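Local coordinates for purine nucleosidase, (IunH-1) (Sulfolobus solfataricus, PDB 3T8J), which belongs to the nucleosidase family, assembles from four chains and binds a sodium ion, at residues 38-43 with 60-65; 68-73 with 267-272; 155-160 with 164-169. One frame throughout, in Å; residues are numbered along the deposited sequence.

Contact 1. Residues 38-43 with 60-65; sequences ISYEQE and VYPGAN
One face of the Tyr40 ring is covered by Asn65 CB, which sits almost over its middle: it is 3.4 Å from the centroid of the Tyr40 ring and only 10° off the ring normal, a well-centred CH-pi contact. The two side chains run across each other at nearly a right angle, and the amide plane of Asn65 is turned 73° from the ring, so the aliphatic CB rather than the flat of the amide does the touching. Tyr40 reaches this place because its CG stands anti to the backbone N (chi1 170°), which throws the ring out from the first turn of its helix, just after the N-cap residue Ser39. The segments belong to a beta-alpha-beta unit made of strand 27-33, helix 40-53 and strand 60-62, at one edge of the central sheet; here the start of the helix meets the chain leaving the last of these strands. Past the ring, the phenol oxygen enters the bend after that strand. Tyr40 OH lies 2.7 Å from Gly63 O, a weak hydrogen bond, and 3.1 Å from Pro62 CB, whose side chain crosses that of the tyrosine at about a right angle. A second carbonyl also approaches the ring, with Ala64 O 3.3 Å from Tyr40 CE1. The bend itself is held from elsewhere in the chain, where Asn126 OD1 accepts a hydrogen bond from Ala64 N. Glu43 OE2 reaches back past the helix start to accept from Ile38 N, 3.2 Å away.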
loop_
_atom_site.group_PDB
_atom_site.type_symbol
_atom_site.label_atom_id
_atom_site.label_comp_id
_atom_site.label_asym_id
_atom_site.label_seq_id
_atom_site.Cartn_x
_atom_site.Cartn_y
_atom_site.Cartn_z
ATOM N N ILE A 38 21.018 -18.930 -4.891
ATOM C CA ILE A 38 21.040 -19.806 -6.090
ATOM C C ILE A 38 20.003 -20.929 -5.963
ATOM O O ILE A 38 19.326 -21.058 -4.936
ATOM C CB ILE A 38 22.453 -20.400 -6.355
ATOM C CG1 ILE A 38 22.810 -21.429 -5.276
ATOM C CG2 ILE A 38 23.505 -19.303 -6.477
ATOM C CD1 ILE A 38 24.020 -22.274 -5.605
ATOM N N SER A 39 19.893 -21.776 -6.966
ATOM C CA SER A 39 18.957 -22.895 -6.927
ATOM C C SER A 39 19.059 -23.656 -5.601
ATOM O O SER A 39 20.148 -24.050 -5.151
ATOM C CB SER A 39 19.214 -23.838 -8.105
ATOM O OG SER A 39 19.015 -25.193 -7.756
ATOM N N TYR A 40 17.902 -23.854 -4.984
ATOM C CA TYR A 40 17.830 -24.435 -3.630
ATOM C C TYR A 40 18.515 -25.810 -3.528
ATOM O O TYR A 40 19.275 -26.057 -2.591
ATOM C CB TYR A 40 16.362 -24.503 -3.206
ATOM C CG TYR A 40 16.022 -25.275 -1.947
ATOM C CD1 TYR A 40 15.958 -24.651 -0.717
ATOM C CD2 TYR A 40 15.709 -26.625 -2.014
ATOM C CE1 TYR A 40 15.608 -25.387 0.422
ATOM C CE2 TYR A 40 15.348 -27.352 -0.893
ATOM C CZ TYR A 40 15.291 -26.727 0.311
ATOM O OH TYR A 40 14.883 -27.503 1.404
ATOM N N GLU A 41 18.295 -26.707 -4.487
ATOM C CA GLU A 41 18.876 -28.037 -4.329
ATOM C C GLU A 41 20.422 -28.000 -4.443
ATOM O O GLU A 41 21.115 -28.781 -3.784
ATOM C CB GLU A 41 18.264 -29.041 -5.310
ATOM C CG GLU A 41 16.749 -29.197 -5.222
ATOM C CD GLU A 41 16.264 -29.883 -3.940
ATOM O OE1 GLU A 41 17.051 -30.609 -3.296
ATOM O OE2 GLU A 41 15.077 -29.707 -3.583
ATOM N N GLN A 42 20.967 -27.044 -5.199
ATOM C CA GLN A 42 22.406 -26.861 -5.244
ATOM C C GLN A 42 22.934 -26.260 -3.931
ATOM O O GLN A 42 24.058 -26.562 -3.504
ATOM C CB GLN A 42 22.855 -26.037 -6.459
ATOM C CG GLN A 42 24.383 -25.961 -6.645
ATOM C CD GLN A 42 25.042 -27.332 -6.851
ATOM O OE1 GLN A 42 24.587 -28.128 -7.698
ATOM N NE2 GLN A 42 26.103 -27.621 -6.105
ATOM N N GLU A 43 22.134 -25.416 -3.301
ATOM C CA GLU A 43 22.530 -24.880 -1.977
ATOM C C GLU A 43 22.718 -25.984 -0.953
ATOM O O GLU A 43 23.658 -25.934 -0.142
ATOM C CB GLU A 43 21.497 -23.856 -1.484
ATOM C CG GLU A 43 21.414 -22.595 -2.293
ATOM C CD GLU A 43 20.369 -21.629 -1.767
ATOM O OE1 GLU A 43 19.461 -22.095 -1.021
ATOM O OE2 GLU A 43 20.462 -20.427 -2.079
ATOM N N VAL A 60 22.887 -31.401 8.027
ATOM C CA VAL A 60 22.341 -30.387 7.140
ATOM C C VAL A 60 20.840 -30.627 6.969
ATOM O O VAL A 60 20.406 -31.694 6.519
ATOM C CB VAL A 60 23.045 -30.399 5.747
ATOM C CG1 VAL A 60 22.419 -29.387 4.815
ATOM C CG2 VAL A 60 24.563 -30.151 5.954
ATOM N N TYR A 61 20.041 -29.649 7.407
ATOM C CA TYR A 61 18.595 -29.727 7.347
ATOM C C TYR A 61 18.035 -28.797 6.271
ATOM O O TYR A 61 18.065 -27.558 6.419
ATOM C CB TYR A 61 17.990 -29.333 8.717
ATOM C CG TYR A 61 18.358 -30.241 9.859
ATOM C CD1 TYR A 61 17.650 -31.406 10.095
ATOM C CD2 TYR A 61 19.408 -29.924 10.745
ATOM C CE1 TYR A 61 17.986 -32.240 11.098
ATOM C CE2 TYR A 61 19.736 -30.764 11.786
ATOM C CZ TYR A 61 19.026 -31.928 11.968
ATOM O OH TYR A 61 19.345 -32.805 12.998
ATOM N N PRO A 62 17.493 -29.377 5.186
ATOM C CA PRO A 62 16.834 -28.538 4.206
ATOM C C PRO A 62 15.590 -27.881 4.798
ATOM O O PRO A 62 14.778 -28.544 5.443
ATOM C CB PRO A 62 16.473 -29.533 3.082
ATOM C CG PRO A 62 17.466 -30.673 3.261
ATOM C CD PRO A 62 17.483 -30.794 4.773
ATOM N N GLY A 63 15.431 -26.594 4.531
ATOM C CA GLY A 63 14.272 -25.846 5.025
ATOM C C GLY A 63 13.391 -25.328 3.905
ATOM O O GLY A 63 13.160 -26.007 2.884
ATOM N N ALA A 64 12.882 -24.116 4.076
ATOM C CA ALA A 64 12.029 -23.492 3.072
ATOM C C ALA A 64 12.722 -23.359 1.715
ATOM O O ALA A 64 13.855 -22.901 1.667
ATOM C CB ALA A 64 11.571 -22.111 3.551
ATOM N N ASN A 65 12.015 -23.683 0.629
ATOM C CA ASN A 65 12.534 -23.433 -0.715
ATOM C C ASN A 65 11.836 -22.316 -1.448
ATOM O O ASN A 65 12.060 -22.115 -2.653
ATOM C CB ASN A 65 12.591 -24.717 -1.566
ATOM C CG ASN A 65 11.250 -25.177 -2.039
ATOM O OD1 ASN A 65 10.201 -24.775 -1.546
ATOM N ND2 ASN A 65 11.275 -26.073 -3.048
#

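Contact 2. Residues 68-73 with 267-272; sequences LLKNYI and ITRGMT
Asn71 O is gripped by both terminal nitrogens of Arg269, which meets it end-on. Arg269 NH2 is 2.8 Å from Asn71 O, and Arg269 NH1 stands 3.0 Å from the same oxygen. With one acceptor shared by two donors, neither bond can be straight: the N-H...O angles are 151° and 138°. The oxygen lies only 3° out of the guanidinium plane, whereas the nitrogens are tilted somewhat from the carbonyl plane. This fork aims the guanidinium at the carbonyl; a further bond from Arg269 NH2 to Trp166 O, set off that axis, limits its rotation.

Lys70 supplies the second part of the contact. Its CB rests over one face of the guanidinium, displaced from its centre and 3.8 Å from Arg269 NH2, while farther along Lys70 CD comes 3.9 Å from Arg269 NE. The two side chains run antiparallel alongside each other, the arginine leaving its backbone fully extended. Lys70 bends only at its last torsion, carrying its ammonium to a salt bridge with Asp170 and a hydrogen bond to Asn263 O. Lys70 NZ therefore stays 6.2 Å from Arg269 NE, and the nearby carboxylate probably eases the proximity of the two positive charges. Arg269 projects from a type II beta turn, Thr268 to Met271, closed by a backbone bond of 3.1 Å from Met271 N to Thr268 O.

The contact thus spans from the loop between strand 60-62 and helix 76-79 to the turn between strands 251-261 and 272-275. Between them lies the end of helix 163-167, where the guanidinium also makes a cation-pi contact with the Trp166 ring, while Lys70 packs on Pro169 of helix 169-177.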
loop_
_atom_site.group_PDB
_atom_site.type_symbol
_atom_site.label_atom_id
_atom_site.label_comp_id
_atom_site.label_asym_id
_atom_site.label_seq_id
_atom_site.Cartn_x
_atom_site.Cartn_y
_atom_site.Cartn_z
ATOM N N LEU A 68 7.602 -17.145 2.462
ATOM C CA LEU A 68 6.276 -17.429 2.978
ATOM C C LEU A 68 5.150 -17.052 2.022
ATOM O O LEU A 68 4.211 -17.825 1.840
ATOM C CB LEU A 68 6.087 -16.715 4.319
ATOM C CG LEU A 68 7.059 -17.020 5.450
ATOM C CD1 LEU A 68 6.761 -16.115 6.677
ATOM C CD2 LEU A 68 7.020 -18.474 5.867
ATOM N N LEU A 69 5.239 -15.858 1.433
ATOM C CA LEU A 69 4.169 -15.256 0.612
ATOM C C LEU A 69 4.632 -14.760 -0.765
ATOM O O LEU A 69 3.908 -14.897 -1.779
ATOM C CB LEU A 69 3.556 -14.061 1.366
ATOM C CG LEU A 69 2.639 -14.353 2.534
ATOM C CD1 LEU A 69 2.978 -13.489 3.729
ATOM C CD2 LEU A 69 1.159 -14.211 2.130
ATOM N N LYS A 70 5.790 -14.138 -0.818
ATOM C CA LYS A 70 6.170 -13.398 -2.008
ATOM C C LYS A 70 6.933 -14.246 -3.013
ATOM O O LYS A 70 7.497 -15.270 -2.666
ATOM C CB LYS A 70 6.991 -12.191 -1.614
ATOM C CG LYS A 70 6.066 -11.226 -0.803
ATOM C CD LYS A 70 6.599 -9.907 -0.583
ATOM C CE LYS A 70 5.568 -8.950 0.015
ATOM N NZ LYS A 70 4.700 -9.445 1.181
ATOM N N ASN A 71 6.936 -13.778 -4.238
ATOM C CA ASN A 71 7.878 -14.320 -5.212
ATOM C C ASN A 71 9.254 -13.729 -4.964
ATOM O O ASN A 71 9.370 -12.659 -4.338
ATOM C CB ASN A 71 7.376 -13.982 -6.614
ATOM C CG ASN A 71 6.096 -14.748 -6.966
ATOM O OD1 ASN A 71 5.918 -15.903 -6.565
ATOM N ND2 ASN A 71 5.219 -14.111 -7.720
ATOM N N TYR A 72 10.305 -14.381 -5.468
ATOM C CA TYR A 72 11.663 -13.880 -5.344
ATOM C C TYR A 72 12.426 -14.257 -6.626
ATOM O O TYR A 72 11.871 -14.922 -7.491
ATOM C CB TYR A 72 12.352 -14.406 -4.057
ATOM C CG TYR A 72 12.910 -15.792 -4.187
ATOM C CD1 TYR A 72 14.282 -16.002 -4.205
ATOM C CD2 TYR A 72 12.083 -16.902 -4.345
ATOM C CE1 TYR A 72 14.827 -17.270 -4.352
ATOM C CE2 TYR A 72 12.628 -18.181 -4.509
ATOM C CZ TYR A 72 14.002 -18.366 -4.530
ATOM O OH TYR A 72 14.543 -19.643 -4.743
ATOM N N ILE A 73 13.656 -13.772 -6.742
ATOM C CA ILE A 73 14.570 -14.225 -7.808
ATOM C C ILE A 73 15.857 -14.730 -7.184
ATOM O O ILE A 73 16.349 -14.163 -6.182
ATOM C CB ILE A 73 14.865 -13.117 -8.833
ATOM C CG1 ILE A 73 15.501 -11.890 -8.186
ATOM C CG2 ILE A 73 13.565 -12.696 -9.546
ATOM C CD1 ILE A 73 16.093 -10.884 -9.179
ATOM N N ILE A 267 7.323 -0.647 -4.361
ATOM C CA ILE A 267 8.703 -0.360 -4.686
ATOM C C ILE A 267 9.692 -0.424 -3.485
ATOM O O ILE A 267 10.865 -0.703 -3.662
ATOM C CB ILE A 267 8.773 1.007 -5.420
ATOM C CG1 ILE A 267 10.034 1.086 -6.246
ATOM C CG2 ILE A 267 8.575 2.177 -4.467
ATOM C CD1 ILE A 267 9.981 2.217 -7.265
ATOM N N THR A 268 9.185 -0.150 -2.272
ATOM C CA THR A 268 9.942 -0.125 -1.038
ATOM C C THR A 268 10.054 -1.506 -0.366
ATOM O O THR A 268 10.627 -1.632 0.723
ATOM C CB THR A 268 9.265 0.854 -0.047
ATOM O OG1 THR A 268 7.862 0.573 -0.046
ATOM C CG2 THR A 268 9.528 2.309 -0.463
ATOM N N ARG A 269 9.556 -2.558 -1.029
ATOM C CA ARG A 269 9.648 -3.913 -0.505
ATOM C C ARG A 269 11.040 -4.206 0.033
ATOM O O ARG A 269 12.041 -3.997 -0.659
ATOM C CB ARG A 269 9.316 -4.940 -1.600
ATOM C CG ARG A 269 9.582 -6.390 -1.201
ATOM C CD ARG A 269 9.326 -7.401 -2.325
ATOM N NE ARG A 269 9.951 -8.688 -2.061
ATOM C CZ ARG A 269 9.775 -9.782 -2.790
ATOM N NH1 ARG A 269 8.920 -9.750 -3.795
ATOM N NH2 ARG A 269 10.419 -10.907 -2.488
ATOM N N GLY A 270 11.100 -4.749 1.245
ATOM C CA GLY A 270 12.363 -5.198 1.802
ATOM C C GLY A 270 13.231 -4.167 2.470
ATOM O O GLY A 270 14.271 -4.527 3.026
ATOM N N MET A 271 12.803 -2.904 2.473
ATOM C CA MET A 271 13.556 -1.873 3.181
ATOM C C MET A 271 13.549 -2.096 4.685
ATOM O O MET A 271 12.578 -2.608 5.260
ATOM C CB MET A 271 13.023 -0.464 2.900
ATOM C CG MET A 271 13.279 0.024 1.470
ATOM S SD MET A 271 12.944 1.763 1.206
ATOM C CE MET A 271 14.348 2.453 1.977
ATOM N N THR A 272 14.689 -1.791 5.278
ATOM C CA THR A 272 14.832 -1.685 6.756
ATOM C C THR A 272 14.816 -0.193 7.115
ATOM O O THR A 272 15.772 0.550 6.831
ATOM C CB THR A 272 16.136 -2.339 7.230
ATOM O OG1 THR A 272 17.238 -1.787 6.495
ATOM C CG2 THR A 272 16.110 -3.864 7.041
#

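Contact 3. Residues 155-160 with 164-169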
loop_
_atom_site.group_PDB
_atom_site.type_symbol
_atom_site.label_atom_id
_atom_site.label_comp_id
_atom_site.label_asym_id
_atom_site.label_seq_id
_atom_site.Cartn_x
_atom_site.Cartn_y
_atom_site.Cartn_z
ATOM N N GLY A 155 20.926 -0.168 -1.321
ATOM C CA GLY A 155 20.626 -1.584 -1.429
ATOM C C GLY A 155 21.447 -2.273 -2.522
ATOM O O GLY A 155 22.162 -1.631 -3.281
ATOM N N ASN A 156 21.326 -3.585 -2.559
ATOM C CA ASN A 156 21.955 -4.395 -3.621
ATOM C C ASN A 156 20.955 -5.036 -4.580
ATOM O O ASN A 156 21.076 -4.881 -5.804
ATOM C CB ASN A 156 22.988 -5.397 -3.070
ATOM C CG ASN A 156 22.453 -6.415 -2.059
ATOM O OD1 ASN A 156 21.310 -6.364 -1.611
ATOM N ND2 ASN A 156 23.314 -7.371 -1.692
ATOM N N ILE A 157 19.934 -5.704 -4.054
ATOM C CA ILE A 157 18.957 -6.371 -4.923
ATOM C C ILE A 157 18.045 -5.354 -5.614
ATOM O O ILE A 157 17.691 -5.542 -6.775
ATOM C CB ILE A 157 18.149 -7.459 -4.149
ATOM C CG1 ILE A 157 17.276 -8.276 -5.110
ATOM C CG2 ILE A 157 17.326 -6.864 -2.963
ATOM C CD1 ILE A 157 18.022 -9.045 -6.214
ATOM N N THR A 158 17.646 -4.305 -4.909
ATOM C CA THR A 158 16.995 -3.133 -5.491
ATOM C C THR A 158 17.829 -1.921 -5.083
ATOM O O THR A 158 18.727 -2.036 -4.224
ATOM C CB THR A 158 15.539 -2.951 -5.073
ATOM O OG1 THR A 158 15.518 -2.357 -3.745
ATOM C CG2 THR A 158 14.761 -4.246 -5.059
ATOM N N PRO A 159 17.542 -0.748 -5.655
ATOM C CA PRO A 159 18.308 0.423 -5.237
ATOM C C PRO A 159 18.285 0.703 -3.719
ATOM O O PRO A 159 19.242 1.249 -3.186
ATOM C CB PRO A 159 17.636 1.554 -5.986
ATOM C CG PRO A 159 17.142 0.917 -7.239
ATOM C CD PRO A 159 16.677 -0.447 -6.806
ATOM N N VAL A 160 17.210 0.305 -3.041
ATOM C CA VAL A 160 17.029 0.682 -1.637
ATOM C C VAL A 160 16.937 -0.473 -0.622
ATOM O O VAL A 160 16.874 -0.193 0.588
ATOM C CB VAL A 160 15.780 1.595 -1.475
ATOM C CG1 VAL A 160 15.981 2.951 -2.180
ATOM C CG2 VAL A 160 14.518 0.927 -1.968
ATOM N N ASN A 164 18.762 -10.324 1.577
ATOM C CA ASN A 164 18.206 -11.282 2.560
ATOM C C ASN A 164 16.828 -10.837 3.059
ATOM O O ASN A 164 15.901 -11.647 3.141
ATOM C CB ASN A 164 19.139 -11.461 3.756
ATOM C CG ASN A 164 20.381 -12.244 3.409
ATOM O OD1 ASN A 164 20.427 -12.942 2.387
ATOM N ND2 ASN A 164 21.420 -12.160 4.275
ATOM N N ILE A 165 16.691 -9.548 3.375
ATOM C CA ILE A 165 15.400 -9.029 3.845
ATOM C C ILE A 165 14.379 -8.988 2.706
ATOM O O ILE A 165 13.213 -9.380 2.871
ATOM C CB ILE A 165 15.549 -7.632 4.486
ATOM C CG1 ILE A 165 16.620 -7.640 5.590
ATOM C CG2 ILE A 165 14.178 -7.095 5.046
ATOM C CD1 ILE A 165 16.329 -8.605 6.747
ATOM N N TRP A 166 14.807 -8.529 1.517
ATOM C CA TRP A 166 13.914 -8.428 0.359
ATOM C C TRP A 166 13.316 -9.807 -0.072
ATOM O O TRP A 166 12.151 -9.878 -0.474
ATOM C CB TRP A 166 14.690 -7.801 -0.829
ATOM C CG TRP A 166 13.890 -7.689 -2.084
ATOM C CD1 TRP A 166 13.098 -6.637 -2.493
ATOM C CD2 TRP A 166 13.807 -8.669 -3.129
ATOM N NE1 TRP A 166 12.505 -6.915 -3.705
ATOM C CE2 TRP A 166 12.921 -8.165 -4.110
ATOM C CE3 TRP A 166 14.375 -9.942 -3.316
ATOM C CZ2 TRP A 166 12.610 -8.876 -5.261
ATOM C CZ3 TRP A 166 14.059 -10.636 -4.464
ATOM C CH2 TRP A 166 13.181 -10.105 -5.417
ATOM N N VAL A 167 14.108 -10.869 -0.015
ATOM C CA VAL A 167 13.643 -12.209 -0.477
ATOM C C VAL A 167 12.384 -12.629 0.266
ATOM O O VAL A 167 11.403 -13.093 -0.324
ATOM C CB VAL A 167 14.742 -13.265 -0.370
ATOM C CG1 VAL A 167 14.167 -14.700 -0.419
ATOM C CG2 VAL A 167 15.812 -13.071 -1.485
ATOM N N ASP A 168 12.405 -12.403 1.586
ATOM C CA ASP A 168 11.275 -12.771 2.443
ATOM C C ASP A 168 11.058 -11.721 3.521
ATOM O O ASP A 168 11.471 -11.905 4.661
ATOM C CB ASP A 168 11.389 -14.183 3.008
ATOM C CG ASP A 168 10.063 -14.696 3.562
ATOM O OD1 ASP A 168 9.127 -13.879 3.735
ATOM O OD2 ASP A 168 9.933 -15.919 3.827
ATOM N N PRO A 169 10.396 -10.625 3.138
ATOM C CA PRO A 169 10.247 -9.528 4.124
ATOM C C PRO A 169 9.196 -9.840 5.152
ATOM O O PRO A 169 9.206 -9.256 6.241
ATOM C CB PRO A 169 9.871 -8.332 3.253
ATOM C CG PRO A 169 9.186 -8.933 2.080
ATOM C CD PRO A 169 9.858 -10.261 1.811
#
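With CG set directly across from the backbone N (chi1 178°) and the indole turned square to that bond (chi2 90°), Trp166 swings its ring out from the helix, while Ile157 sends CG1 the same way from its own backbone (chi1 -172°) and brings both branches against the tryptophan. This is a loop-on-helix packing contact in the nucleosidase fold: the segment 155-160, following strand 141-147 of the central sheet, doubles back on the short helix 163-167 that comes just after it.

The isoleucine carries most of the contact. Its CG1 lies over one face of the indole, away from the middle of the ring system, and is 4.0 Å from the centroid of the Trp166 six-membered ring, a CH-pi approach. The other branch goes deeper toward the root of the side chain, where Ile157 CG2 is 3.5 Å from Trp166 CB. The two side chains cross at about a right angle. With CG2 near CB and CG, and CG1 near CE3 and CZ3, the isoleucine spans the tryptophan from its base to its benzene part. Thr158 meets the pyrrole end.

Several polar groups keep the loop in shape. Thr158 OG1 accepts from Val160 N at 3.2 Å, an ST turn that commits the hydroxyl to the loop and leaves the methyl to meet the indole. Farther back, Gly155 N donates to Pro159 O at 2.9 Å and closes a tight bend within the loop. Outside the pair, the second subunit, another copy of the protein, is close by: its Thr281 OG1 is hydrogen-bonded to Ile157 O and its Arg276 NH1 to Pro159 O. Back at the tryptophan, the methyl Thr158 CG2 rests 3.7 Å from Trp166 NE1.

How the contacts relate
Following the chain from its N terminus, contact 1 closes the span holding most of helix 40-53, tying the helix start to the end of strand 60-62. Contact 2 then opens at 68-73 and is completed only some 194 residues later, joining the loop after strand 60-62 to the turn between strands 251-261 and 272-275. Contact 3 falls wholly within that span; with three residues between its segments, it joins the loop after strand 141-147 to helix 163-167. Contacts 2 and 3 are centred about 7 Å apart, share bonds such as Leu68 N to Asp168 OD2, and both touch the second subunit. Contact 1 meets contact 2 only where Asn65 packs near Tyr72.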